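Arf-GAP with coiled-coil, ANK repeat and PH domain-containing protein 2 (Homo sapiens, PDB 6IF3) acts as a GTPase-activating protein for the small GTPase ARF6 and uses its ankyrin-repeat region, the part in this chain, to interact with RAB35. Local coordinates at residues Thr47-Ala52 / Phe63-Gly68; Gln77-Leu82 / Ala106-Gly111; Arg134-Met139 / Thr153-Phe158. All blocks are in the same frame, centred on the assembly; numbering follows the deposited sequence.

Contact 1: residues Thr47-Ala52 / Phe63-Gly68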
loop_
_atom_site.group_PDB
_atom_site.type_symbol
_atom_site.label_atom_id
_atom_site.label_comp_id
_atom_site.label_asym_id
_atom_site.label_seq_id
_atom_site.Cartn_x
_atom_site.Cartn_y
_atom_site.Cartn_z
ATOM N N THR A 47 22.427 -15.022 10.426
ATOM C CA THR A 47 22.886 -14.036 11.377
ATOM C C THR A 47 22.014 -14.013 12.627
ATOM O O THR A 47 20.917 -14.568 12.632
ATOM C CB THR A 47 22.817 -12.639 10.776
ATOM O OG1 THR A 47 21.436 -12.410 10.398
ATOM C CG2 THR A 47 23.716 -12.500 9.550
ATOM N N PRO A 48 22.476 -13.326 13.671
ATOM C CA PRO A 48 21.594 -13.124 14.830
ATOM C C PRO A 48 20.283 -12.457 14.458
ATOM O O PRO A 48 19.257 -12.905 14.987
ATOM C CB PRO A 48 22.461 -12.245 15.779
ATOM C CG PRO A 48 23.906 -12.720 15.452
ATOM C CD PRO A 48 23.864 -12.894 13.947
ATOM N N LEU A 49 20.296 -11.485 13.557
ATOM C CA LEU A 49 19.043 -10.790 13.281
ATOM C C LEU A 49 18.135 -11.698 12.493
ATOM O O LEU A 49 16.910 -11.682 12.729
ATOM C CB LEU A 49 19.299 -9.477 12.567
ATOM C CG LEU A 49 18.086 -8.603 12.270
ATOM C CD1 LEU A 49 17.277 -8.339 13.562
ATOM C CD2 LEU A 49 18.552 -7.273 11.650
ATOM N N ILE A 50 18.686 -12.521 11.600
ATOM C CA ILE A 50 17.835 -13.493 10.932
ATOM C C ILE A 50 17.274 -14.507 11.960
ATOM O O ILE A 50 16.101 -14.873 11.878
ATOM C CB ILE A 50 18.582 -14.199 9.769
ATOM C CG1 ILE A 50 18.732 -13.217 8.606
ATOM C CG2 ILE A 50 17.873 -15.462 9.351
ATOM C CD1 ILE A 50 19.667 -13.714 7.521
ATOM N N GLN A 51 18.079 -14.939 12.933
ATOM C CA GLN A 51 17.548 -15.812 13.979
ATOM C C GLN A 51 16.440 -15.139 14.778
ATOM O O GLN A 51 15.494 -15.803 15.200
ATOM C CB GLN A 51 18.673 -16.270 14.925
ATOM C CG GLN A 51 19.615 -17.284 14.199
ATOM C CD GLN A 51 18.884 -18.554 13.797
ATOM O OE1 GLN A 51 18.203 -19.172 14.612
ATOM N NE2 GLN A 51 19.009 -18.936 12.543
ATOM N N ALA A 52 16.566 -13.828 15.002
ATOM C CA ALA A 52 15.537 -13.081 15.750
ATOM C C ALA A 52 14.232 -13.082 14.980
ATOM O O ALA A 52 13.142 -13.234 15.556
ATOM C CB ALA A 52 15.986 -11.665 16.017
ATOM N N PHE A 63 16.450 -5.093 19.920
ATOM C CA PHE A 63 17.705 -5.121 20.690
ATOM C C PHE A 63 18.940 -5.230 19.780
ATOM O O PHE A 63 19.936 -4.505 19.961
ATOM C CB PHE A 63 17.649 -6.291 21.680
ATOM C CG PHE A 63 18.872 -6.439 22.534
ATOM C CD1 PHE A 63 18.971 -5.763 23.728
ATOM C CD2 PHE A 63 19.917 -7.279 22.140
ATOM C CE1 PHE A 63 20.095 -5.899 24.552
ATOM C CE2 PHE A 63 21.057 -7.417 22.958
ATOM C CZ PHE A 63 21.141 -6.728 24.155
ATOM N N LEU A 64 18.878 -6.123 18.804
ATOM C CA LEU A 64 19.990 -6.283 17.876
ATOM C C LEU A 64 20.240 -5.008 17.068
ATOM O O LEU A 64 21.369 -4.558 16.941
ATOM C CB LEU A 64 19.721 -7.466 16.949
ATOM C CG LEU A 64 19.862 -8.804 17.672
ATOM C CD1 LEU A 64 19.362 -9.957 16.783
ATOM C CD2 LEU A 64 21.365 -9.050 18.062
ATOM N N LEU A 65 19.189 -4.390 16.549
ATOM C CA LEU A 65 19.336 -3.132 15.812
ATOM C C LEU A 65 19.933 -2.027 16.683
ATOM O O LEU A 65 20.768 -1.251 16.224
ATOM C CB LEU A 65 17.978 -2.685 15.252
ATOM C CG LEU A 65 17.451 -3.564 14.125
ATOM C CD1 LEU A 65 15.997 -3.178 13.753
ATOM C CD2 LEU A 65 18.351 -3.539 12.889
ATOM N N GLN A 66 19.501 -1.967 17.948
ATOM C CA GLN A 66 20.008 -0.972 18.895
ATOM C C GLN A 66 21.471 -1.217 19.215
ATOM O O GLN A 66 22.159 -0.323 19.671
ATOM C CB GLN A 66 19.202 -1.002 20.189
ATOM C CG GLN A 66 17.807 -0.461 20.024
ATOM C CD GLN A 66 16.919 -0.825 21.191
ATOM O OE1 GLN A 66 17.364 -1.454 22.159
ATOM N NE2 GLN A 66 15.651 -0.453 21.101
ATOM N N ASN A 67 21.938 -2.439 18.970
ATOM C CA ASN A 67 23.329 -2.765 19.281
ATOM C C ASN A 67 24.169 -2.947 18.001
ATOM O O ASN A 67 25.236 -3.555 18.027
ATOM C CB ASN A 67 23.383 -4.007 20.175
ATOM C CG ASN A 67 22.991 -3.696 21.593
ATOM O OD1 ASN A 67 23.823 -3.273 22.371
ATOM N ND2 ASN A 67 21.713 -3.865 21.927
ATOM N N GLY A 68 23.682 -2.384 16.906
ATOM C CA GLY A 68 24.456 -2.195 15.689
ATOM C C GLY A 68 24.259 -3.201 14.568
ATOM O O GLY A 68 25.054 -3.232 13.616
#
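Leu64 reaches across from helix 58-66 and sets its CD1 methyl against the first turn of helix 48-55, where Pro48, Leu49 and Ala52 receive it. No hydrogen bond crosses between the segments; the contact is van der Waals packing, chiefly of apolar side chains. Leu64 CD1 lies 3.9 Å from Ala52 CB and is about as near to Pro48 CB. The same Leu64 CD1 comes to 3.5 Å from Pro48 O, so the methyl rests on the backbone of the turn as well as on its side chains. With CG of Leu64 anti to its carbonyl carbon (chi1 -73°) and the chain extended beyond, the side chain is carried straight at the neighbouring helix. Leu49 and Leu64 run antiparallel alongside each other, Leu49 CD1 facing Leu64 CD1, while Leu49 CD2 meets the next leucine, 3.9 Å from Leu65 CD2.

The hydrogen bonds present finish the helix ends. Thr47 is the N-cap of helix 48-55: its OG1 accepts from Ile50 N at 3.0 Å. Gly68, with positive phi, is the C-prime residue of a Schellman motif that closes helix 58-66. Asn67 ND2 donates to Phe63 O and lies over the centre of the Phe63 ring.

The pairing is the helix-turn-helix of ANK 1, two antiparallel helices packed on each other as in ankyrin repeats generally. On the N-terminal side of the stack, Pro48 packs on Leu14 and Ser18 of helix 10-19, while Leu64 and Phe63 both touch Met26 of helix 23-31.

Contact 2: residues Gln77-Leu82 / Ala106-Gly111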
loop_
_atom_site.group_PDB
_atom_site.type_symbol
_atom_site.label_atom_id
_atom_site.label_comp_id
_atom_site.label_asym_id
_atom_site.label_seq_id
_atom_site.Cartn_x
_atom_site.Cartn_y
_atom_site.Cartn_z
ATOM N N GLN A 77 21.898 -17.209 0.587
ATOM C CA GLN A 77 20.898 -17.224 -0.487
ATOM C C GLN A 77 20.463 -15.810 -0.868
ATOM O O GLN A 77 19.540 -15.638 -1.675
ATOM C CB GLN A 77 19.673 -18.049 -0.062
ATOM C CG GLN A 77 19.914 -19.574 -0.156
ATOM C CD GLN A 77 20.643 -20.137 1.054
ATOM O OE1 GLN A 77 20.508 -19.621 2.165
ATOM N NE2 GLN A 77 21.418 -21.215 0.839
ATOM N N GLY A 78 21.137 -14.821 -0.282
ATOM C CA GLY A 78 20.883 -13.408 -0.556
ATOM C C GLY A 78 19.664 -12.836 0.137
ATOM O O GLY A 78 19.153 -11.769 -0.274
ATOM N N ARG A 79 19.200 -13.518 1.185
ATOM C CA ARG A 79 17.969 -13.140 1.877
ATOM C C ARG A 79 18.288 -12.431 3.176
ATOM O O ARG A 79 18.937 -13.037 4.043
ATOM C CB ARG A 79 17.121 -14.381 2.166
ATOM C CG ARG A 79 16.691 -15.115 0.895
ATOM C CD ARG A 79 16.229 -16.527 1.178
ATOM N NE ARG A 79 15.710 -17.128 -0.047
ATOM C CZ ARG A 79 15.682 -18.427 -0.309
ATOM N NH1 ARG A 79 16.172 -19.296 0.573
ATOM N NH2 ARG A 79 15.166 -18.859 -1.463
ATOM N N GLY A 80 17.811 -11.194 3.344
ATOM C CA GLY A 80 17.997 -10.446 4.577
ATOM C C GLY A 80 16.823 -10.593 5.522
ATOM O O GLY A 80 15.910 -11.345 5.257
ATOM N N PRO A 81 16.880 -9.912 6.664
ATOM C CA PRO A 81 15.843 -9.944 7.699
ATOM C C PRO A 81 14.469 -9.602 7.117
ATOM O O PRO A 81 13.496 -10.294 7.450
ATOM C CB PRO A 81 16.321 -8.888 8.696
ATOM C CG PRO A 81 17.852 -8.984 8.599
ATOM C CD PRO A 81 18.090 -9.192 7.113
ATOM N N LEU A 82 14.376 -8.586 6.274
ATOM C CA LEU A 82 13.067 -8.246 5.741
ATOM C C LEU A 82 12.487 -9.354 4.853
ATOM O O LEU A 82 11.298 -9.634 4.927
ATOM C CB LEU A 82 13.144 -6.928 4.964
ATOM C CG LEU A 82 11.838 -6.448 4.306
ATOM C CD1 LEU A 82 10.682 -6.265 5.272
ATOM C CD2 LEU A 82 12.108 -5.145 3.500
ATOM N N ALA A 106 15.836 -5.064 -2.373
ATOM C CA ALA A 106 16.775 -6.186 -2.428
ATOM C C ALA A 106 16.091 -7.443 -2.950
ATOM O O ALA A 106 14.987 -7.786 -2.504
ATOM C CB ALA A 106 17.368 -6.448 -1.023
ATOM N N THR A 107 16.716 -8.124 -3.906
ATOM C CA THR A 107 16.207 -9.430 -4.328
ATOM C C THR A 107 17.162 -10.525 -3.910
ATOM O O THR A 107 18.375 -10.303 -3.843
ATOM C CB THR A 107 16.003 -9.542 -5.838
ATOM O OG1 THR A 107 17.246 -9.313 -6.528
ATOM C CG2 THR A 107 14.965 -8.546 -6.344
ATOM N N ASP A 108 16.631 -11.706 -3.624
ATOM C CA ASP A 108 17.502 -12.797 -3.221
ATOM C C ASP A 108 18.131 -13.428 -4.480
ATOM O O ASP A 108 17.999 -12.906 -5.597
ATOM C CB ASP A 108 16.750 -13.832 -2.374
ATOM C CG ASP A 108 15.642 -14.566 -3.126
ATOM O OD1 ASP A 108 15.451 -14.367 -4.350
ATOM O OD2 ASP A 108 14.966 -15.416 -2.485
ATOM N N GLU A 109 18.863 -14.527 -4.298
ATOM C CA GLU A 109 19.548 -15.144 -5.436
ATOM C C GLU A 109 18.572 -15.749 -6.462
ATOM O O GLU A 109 18.949 -16.015 -7.596
ATOM C CB GLU A 109 20.534 -16.209 -4.962
ATOM C CG GLU A 109 21.843 -15.631 -4.384
ATOM C CD GLU A 109 22.687 -14.849 -5.424
ATOM O OE1 GLU A 109 22.768 -15.254 -6.597
ATOM O OE2 GLU A 109 23.223 -13.778 -5.072
ATOM N N GLU A 110 17.322 -15.951 -6.075
ATOM C CA GLU A 110 16.308 -16.401 -7.020
ATOM C C GLU A 110 15.593 -15.240 -7.707
ATOM O O GLU A 110 14.719 -15.460 -8.547
ATOM C CB GLU A 110 15.284 -17.276 -6.311
ATOM C CG GLU A 110 15.826 -18.601 -5.932
ATOM C CD GLU A 110 14.733 -19.547 -5.533
ATOM O OE1 GLU A 110 13.663 -19.059 -5.110
ATOM O OE2 GLU A 110 14.928 -20.776 -5.686
ATOM N N GLY A 111 15.957 -14.016 -7.342
ATOM C CA GLY A 111 15.400 -12.836 -7.980
ATOM C C GLY A 111 14.142 -12.265 -7.339
ATOM O O GLY A 111 13.482 -11.399 -7.931
HETATM O O HOH W 1 17.656 -17.057 -3.163
HETATM O O HOH W 2 13.274 -17.238 -2.928
#
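Arg79 and Asp108 run alongside each other in the same direction, joined by a salt bridge between two successive ankyrin loops. Arg79 NE donates to Asp108 OD2 at 3.1 Å, nearly straight at 166°. The oxygen lies close to the guanidinium plane, while NE reaches it on the anti side, somewhat out of the carboxylate plane, and the two planar groups are turned 50° apart. The arginine chain, extended from CG to NE, carries NE along the aspartate to OD2; nearer the backbone, Arg79 CG packs 3.5 Å from Asp108 CB. Glu110 adds a long ion pair, its OE1 3.9 Å from Arg79 NH2; water 2 fills in between, accepting from Arg79 NH2 and donating to Glu110 OE1. A methionine here, lacking the guanidinium, would probably leave Asp108 without its cross-loop cationic partner and water 2 less firmly held.

Backbone bonding supplies the second link. Glu109 N donates to Gln77 O at 2.9 Å, and water 1 donates to the same carbonyl oxygen. Asp108 CA makes a C-H...O contact with Gly78 O. Gly78 has positive phi, and a side chain here would press on Asp108 and Glu109.

Asp108 also opens a type I turn to Gly111; its OD1 accepts from Lys112 N and, weakly, from Glu110 N. Arg74 NH1 bonds to both Gly78 O and Thr107 O, bridging the two loops. The contact lies at the surface, where the approach to helix 81-88 meets the connection from helix 91-99 to helix 114-120, with Arg79 on His84 and Asp108 on His83.

Contact 3: residues Arg134-Met139 / Thr153-Phe158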
loop_
_atom_site.group_PDB
_atom_site.type_symbol
_atom_site.label_atom_id
_atom_site.label_comp_id
_atom_site.label_asym_id
_atom_site.label_seq_id
_atom_site.Cartn_x
_atom_site.Cartn_y
_atom_site.Cartn_z
ATOM N N ARG A 134 7.112 2.440 0.178
ATOM C CA ARG A 134 7.540 2.878 -1.148
ATOM C C ARG A 134 6.986 4.266 -1.466
ATOM O O ARG A 134 7.673 5.082 -2.046
ATOM C CB ARG A 134 7.111 1.890 -2.238
ATOM C CG ARG A 134 7.822 0.542 -2.139
ATOM C CD ARG A 134 7.778 -0.261 -3.455
ATOM N NE ARG A 134 8.461 -1.551 -3.343
ATOM C CZ ARG A 134 8.902 -2.257 -4.379
ATOM N NH1 ARG A 134 8.776 -1.783 -5.615
ATOM N NH2 ARG A 134 9.511 -3.419 -4.179
ATOM N N MET A 135 5.730 4.517 -1.104
ATOM C CA MET A 135 5.142 5.829 -1.327
ATOM C C MET A 135 5.973 6.916 -0.612
ATOM O O MET A 135 6.235 7.974 -1.178
ATOM C CB MET A 135 3.686 5.829 -0.840
ATOM C CG MET A 135 2.941 7.114 -1.156
ATOM S SD MET A 135 1.279 7.119 -0.447
ATOM C CE MET A 135 0.433 5.978 -1.514
ATOM N N ASN A 136 6.392 6.627 0.619
ATOM C CA ASN A 136 7.273 7.528 1.352
ATOM C C ASN A 136 8.600 7.726 0.628
ATOM O O ASN A 136 9.109 8.841 0.566
ATOM C CB ASN A 136 7.535 7.010 2.763
ATOM C CG ASN A 136 6.343 7.236 3.682
ATOM O OD1 ASN A 136 5.418 7.980 3.335
ATOM N ND2 ASN A 136 6.373 6.624 4.865
ATOM N N GLU A 137 9.134 6.646 0.073
ATOM C CA GLU A 137 10.382 6.762 -0.721
ATOM C C GLU A 137 10.176 7.697 -1.897
ATOM O O GLU A 137 11.002 8.587 -2.173
ATOM C CB GLU A 137 10.834 5.395 -1.227
ATOM C CG GLU A 137 11.209 4.405 -0.145
ATOM C CD GLU A 137 11.746 3.098 -0.726
ATOM O OE1 GLU A 137 11.876 3.004 -1.967
ATOM O OE2 GLU A 137 12.075 2.184 0.061
ATOM N N GLU A 138 9.061 7.526 -2.589
ATOM C CA GLU A 138 8.797 8.355 -3.773
ATOM C C GLU A 138 8.534 9.821 -3.416
ATOM O O GLU A 138 8.942 10.744 -4.147
ATOM C CB GLU A 138 7.598 7.810 -4.558
ATOM C CG GLU A 138 7.849 6.489 -5.255
ATOM C CD GLU A 138 6.774 6.174 -6.294
ATOM O OE1 GLU A 138 6.124 7.124 -6.771
ATOM O OE2 GLU A 138 6.590 4.985 -6.622
ATOM N N MET A 139 7.829 10.047 -2.313
ATOM C CA MET A 139 7.579 11.397 -1.827
ATOM C C MET A 139 8.887 12.093 -1.459
ATOM O O MET A 139 9.057 13.292 -1.715
ATOM C CB MET A 139 6.625 11.389 -0.624
ATOM C CG MET A 139 5.165 11.041 -0.972
ATOM S SD MET A 139 4.304 12.158 -2.125
ATOM C CE MET A 139 4.077 13.573 -1.072
ATOM N N THR A 153 2.936 14.553 3.520
ATOM C CA THR A 153 3.809 13.863 2.574
ATOM C C THR A 153 4.316 12.533 3.114
ATOM O O THR A 153 4.944 11.761 2.392
ATOM C CB THR A 153 5.046 14.712 2.208
ATOM O OG1 THR A 153 5.779 15.032 3.396
ATOM C CG2 THR A 153 4.634 16.009 1.493
ATOM N N TYR A 154 4.060 12.270 4.390
ATOM C CA TYR A 154 4.716 11.154 5.052
ATOM C C TYR A 154 3.722 10.196 5.720
ATOM O O TYR A 154 3.093 10.556 6.711
ATOM C CB TYR A 154 5.702 11.712 6.077
ATOM C CG TYR A 154 6.370 10.674 6.930
ATOM C CD1 TYR A 154 7.429 9.917 6.440
ATOM C CD2 TYR A 154 5.929 10.436 8.229
ATOM C CE1 TYR A 154 8.043 8.960 7.226
ATOM C CE2 TYR A 154 6.529 9.481 9.023
ATOM C CZ TYR A 154 7.585 8.745 8.518
ATOM O OH TYR A 154 8.178 7.794 9.317
ATOM N N GLN A 155 3.591 8.985 5.170
ATOM C CA GLN A 155 2.701 7.973 5.729
ATOM C C GLN A 155 3.240 7.433 7.035
ATOM O O GLN A 155 4.378 7.005 7.104
ATOM C CB GLN A 155 2.503 6.794 4.761
ATOM C CG GLN A 155 2.026 7.170 3.388
ATOM C CD GLN A 155 0.769 7.989 3.436
ATOM O OE1 GLN A 155 -0.170 7.669 4.175
ATOM N NE2 GLN A 155 0.764 9.092 2.703
ATOM N N ASP A 156 2.410 7.456 8.075
ATOM C CA ASP A 156 2.765 6.899 9.381
ATOM C C ASP A 156 2.494 5.386 9.361
ATOM O O ASP A 156 1.381 4.948 9.703
ATOM C CB ASP A 156 1.933 7.603 10.451
ATOM C CG ASP A 156 2.307 7.213 11.883
ATOM O OD1 ASP A 156 3.011 6.193 12.097
ATOM O OD2 ASP A 156 1.882 7.959 12.809
ATOM N N ILE A 157 3.462 4.565 8.955
ATOM C CA ILE A 157 3.107 3.158 8.746
ATOM C C ILE A 157 2.966 2.449 10.101
ATOM O O ILE A 157 2.331 1.384 10.170
ATOM C CB ILE A 157 4.095 2.424 7.832
ATOM C CG1 ILE A 157 5.491 2.408 8.443
ATOM C CG2 ILE A 157 4.112 3.078 6.425
ATOM C CD1 ILE A 157 6.435 1.426 7.727
ATOM N N PHE A 158 3.545 3.011 11.170
ATOM C CA PHE A 158 3.269 2.425 12.486
ATOM C C PHE A 158 1.787 2.523 12.812
ATOM O O PHE A 158 1.184 1.580 13.348
ATOM C CB PHE A 158 4.064 3.088 13.603
ATOM C CG PHE A 158 3.610 2.653 14.974
ATOM C CD1 PHE A 158 3.952 1.396 15.461
ATOM C CD2 PHE A 158 2.789 3.479 15.750
ATOM C CE1 PHE A 158 3.502 0.987 16.731
ATOM C CE2 PHE A 158 2.334 3.074 17.001
ATOM C CZ PHE A 158 2.692 1.814 17.495
HETATM O O HOH W 3 3.937 9.349 1.544
#
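At the C-terminal end of the repeat stack, Asn136 on helix 124-141 holds the extended segment leading into helix 157-161 through a pair of hydrogen bonds from its side-chain amide to the backbone N and O of Gln155. Asn136 OD1 accepts from Gln155 N at 2.8 Å, and Asn136 ND2 donates to Gln155 O at 3.0 Å with an angle of 169°. Each donor lies in the plane of the carbonyl it meets, on a lone pair. Gripped at both its oxygen and its nitrogen, the amide is probably held from flipping. With CG anti to the carbonyl carbon (chi1 -76°), it leans off the helix toward the segment. Water 3 donates to Asn136 OD1 and to Thr153 O, giving OD1 a second donor. Helix 124-141 belongs in part to ANK 3, and the segment that follows packs back against it. Met139, bent at chi2 and chi3, curls its CE to 3.6 Å from Thr153 CG2, and its CG lies 3.4 Å from Thr153 O. One turn earlier Met135 sets SD 3.8 Å from Gln155 NE2. The Tyr154 ring passes obliquely by Asn136 ND2. Met135, Glu138 and Thr153 each pack against an aromatic side chain of another protein chain, while Ile157 packs on Leu98 and Lys99 of helix 91-99.

Contact 1 is the buried one, leucine methyls joining two helices of a single repeat, whereas contact 2 is a surface contact between successive loops and relies on charge, backbone bonds and water. Contact 3 is partly buried and mixes the two, with a bidentate asparagine-to-backbone pair beside methionine packing, and alone of the three it meets another protein chain. Contacts 1 and 2 touch directly: Leu49 CD2 lies 3.6 Å from Pro81 CG, so the first helix of ANK 1 abuts the start of helix 81-88. Contact 3 stands apart, its centre about 25 Å from that of contact 1, on the opposite side of the chain's centre.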